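Antigen 43 (PDB 4KH3) probably mediates the self-association of Escherichia coli cells, acting as an autotransporter adhesin whose Velcro-like pairing drives bacterial clumping and biofilm formation. Local coordinates at residues A[40-43]-A[44-48]. Sequence-based numbering, arbitrary orientation.
Sequences LELG and PDSDE
Two successive type I beta turns, L40 to G43 and G43 to S46, share G43 and fold the loop so that L42 meets S46 and E48. The first turn closes with G43 N bonded to L40 O at 2.9 Å; the second closes with a weak bond, S46 N to G43 O at 3.3 Å, though nearly straight (161°). N49 adds to both, its OD1 accepting from L42 N and its ND2 donating to G43 O. A water bridges the two turns, giving a hydrogen to L42 O and accepting one from D45 N. L42 CB lies 3.7 Å from S46 CB; chi1 (-53°) sets L42 CG anti to the carbonyl carbon, and the extended chi2 then sends CD1 past S46 OG to E48 CB, 3.6 Å away. E48 N donates to S46 OG at 2.8 Å, an ST turn that fixes the hydroxyl beside L42. Buried L40 brings CD1 to 4.0 Å from P44 N, and both residues touch W109 of strand 107-110. At G43 (phi 82°) a beta carbon would press on L42 O. The loop leaves the coil after strand 35-36 and leans along the stack as far as strand 107-110, an insertion in a parallel beta-helix, as in autotransporter passenger domains.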
ATOM      1  N   LEU A  40     -37.765  -8.782  16.905  1.00 22.06           N
ATOM      2  CA  LEU A  40     -36.883  -9.021  15.762  1.00 25.60           C
ATOM      3  C   LEU A  40     -36.773 -10.522  15.460  1.00 24.05           C
ATOM      4  O   LEU A  40     -35.805 -10.984  14.836  1.00 22.29           O
ATOM      5  CB  LEU A  40     -35.487  -8.424  16.015  1.00 21.51           C
ATOM      6  CG  LEU A  40     -34.663  -8.056  14.772  1.00 29.70           C
ATOM      7  CD1 LEU A  40     -35.299  -6.906  14.022  1.00 23.16           C
ATOM      8  CD2 LEU A  40     -33.229  -7.723  15.133  1.00 32.49           C
ATOM      9  N   GLU A  41     -37.756 -11.288  15.926  1.00 27.39           N
ATOM     10  CA  GLU A  41     -37.763 -12.740  15.705  1.00 26.86           C
ATOM     11  C   GLU A  41     -37.547 -13.098  14.238  1.00 25.12           C
ATOM     12  O   GLU A  41     -36.839 -14.053  13.934  1.00 24.02           O
ATOM     13  CB  GLU A  41     -39.068 -13.376  16.207  1.00 27.71           C
ATOM     14  CG  GLU A  41     -39.177 -13.515  17.728  1.00 23.44           C
ATOM     15  CD  GLU A  41     -39.765 -12.282  18.399  1.00 28.98           C
ATOM     16  OE1 GLU A  41     -40.081 -12.367  19.601  1.00 29.02           O
ATOM     17  OE2 GLU A  41     -39.925 -11.236  17.729  1.00 28.55           O
ATOM     18  N   LEU A  42     -38.134 -12.313  13.334  1.00 23.03           N
ATOM     19  CA  LEU A  42     -38.074 -12.623  11.909  1.00 25.92           C
ATOM     20  C   LEU A  42     -36.899 -11.949  11.215  1.00 29.95           C
ATOM     21  O   LEU A  42     -36.704 -12.097  10.002  1.00 31.17           O
ATOM     22  CB  LEU A  42     -39.386 -12.234  11.230  1.00 29.32           C
ATOM     23  CG  LEU A  42     -40.627 -12.819  11.906  1.00 29.57           C
ATOM     24  CD1 LEU A  42     -41.886 -12.429  11.154  1.00 28.60           C
ATOM     25  CD2 LEU A  42     -40.504 -14.333  12.018  1.00 22.05           C
ATOM     26  N   GLY A  43     -36.119 -11.200  11.983  1.00 27.79           N
ATOM     27  CA  GLY A  43     -34.953 -10.538  11.437  1.00 24.96           C
ATOM     28  C   GLY A  43     -35.255  -9.227  10.743  1.00 29.33           C
ATOM     29  O   GLY A  43     -36.402  -8.900  10.455  1.00 30.45           O
ATOM     30  N   PRO A  44     -34.205  -8.459  10.456  1.00 36.75           N
ATOM     31  CA  PRO A  44     -34.349  -7.096   9.929  1.00 29.96           C
ATOM     32  C   PRO A  44     -34.971  -7.024   8.537  1.00 36.07           C
ATOM     33  O   PRO A  44     -35.530  -5.990   8.196  1.00 36.64           O
ATOM     34  CB  PRO A  44     -32.906  -6.585   9.883  1.00 32.49           C
ATOM     35  CG  PRO A  44     -32.058  -7.826   9.835  1.00 34.94           C
ATOM     36  CD  PRO A  44     -32.795  -8.853  10.639  1.00 25.28           C
ATOM     37  N   ASP A  45     -34.889  -8.099   7.757  1.00 38.24           N
ATOM     38  CA  ASP A  45     -35.317  -8.058   6.361  1.00 31.03           C
ATOM     39  C   ASP A  45     -36.777  -8.441   6.183  1.00 46.95           C
ATOM     40  O   ASP A  45     -37.301  -8.446   5.063  1.00 44.12           O
ATOM     41  CB  ASP A  45     -34.426  -8.949   5.496  1.00 40.63           C
ATOM     42  CG  ASP A  45     -33.023  -8.396   5.346  1.00 51.70           C
ATOM     43  OD1 ASP A  45     -32.900  -7.167   5.120  1.00 43.98           O
ATOM     44  OD2 ASP A  45     -32.051  -9.182   5.470  1.00 55.11           O
ATOM     45  N   SER A  46     -37.429  -8.773   7.291  1.00 35.10           N
ATOM     46  CA  SER A  46     -38.862  -8.992   7.276  1.00 42.33           C
ATOM     47  C   SER A  46     -39.546  -7.688   7.653  1.00 44.45           C
ATOM     48  O   SER A  46     -38.923  -6.779   8.209  1.00 45.88           O
ATOM     49  CB  SER A  46     -39.256 -10.102   8.259  1.00 43.50           C
ATOM     50  OG  SER A  46     -40.654 -10.098   8.526  1.00 33.55           O
ATOM     51  N   ASP A  47     -40.831  -7.609   7.347  1.00 34.30           N
ATOM     52  CA  ASP A  47     -41.655  -6.486   7.758  1.00 43.10           C
ATOM     53  C   ASP A  47     -42.894  -7.053   8.439  1.00 40.04           C
ATOM     54  O   ASP A  47     -43.949  -6.425   8.460  1.00 36.47           O
ATOM     55  CB  ASP A  47     -42.054  -5.664   6.539  1.00 49.44           C
ATOM     56  CG  ASP A  47     -42.585  -6.531   5.412  1.00 70.05           C
ATOM     57  OD1 ASP A  47     -42.241  -7.741   5.381  1.00 71.66           O
ATOM     58  OD2 ASP A  47     -43.342  -6.013   4.564  1.00 69.36           O
ATOM     59  N   GLU A  48     -42.752  -8.256   8.987  1.00 35.24           N
ATOM     60  CA  GLU A  48     -43.834  -8.914   9.702  1.00 30.57           C
ATOM     61  C   GLU A  48     -43.601  -8.969  11.212  1.00 35.66           C
ATOM     62  O   GLU A  48     -44.460  -9.464  11.946  1.00 42.74           O
ATOM     63  CB  GLU A  48     -44.002 -10.343   9.192  1.00 43.81           C
ATOM     64  CG  GLU A  48     -44.127 -10.466   7.687  1.00 59.92           C
ATOM     65  CD  GLU A  48     -45.568 -10.554   7.238  1.00 87.34           C
ATOM     66  OE1 GLU A  48     -45.911 -11.554   6.566  1.00 97.33           O
ATOM     67  OE2 GLU A  48     -46.353  -9.629   7.560  1.00 73.12           O
TER
HETATM   68  O   HOH W   1     -34.694 -10.903   8.270  1.00 35.37           O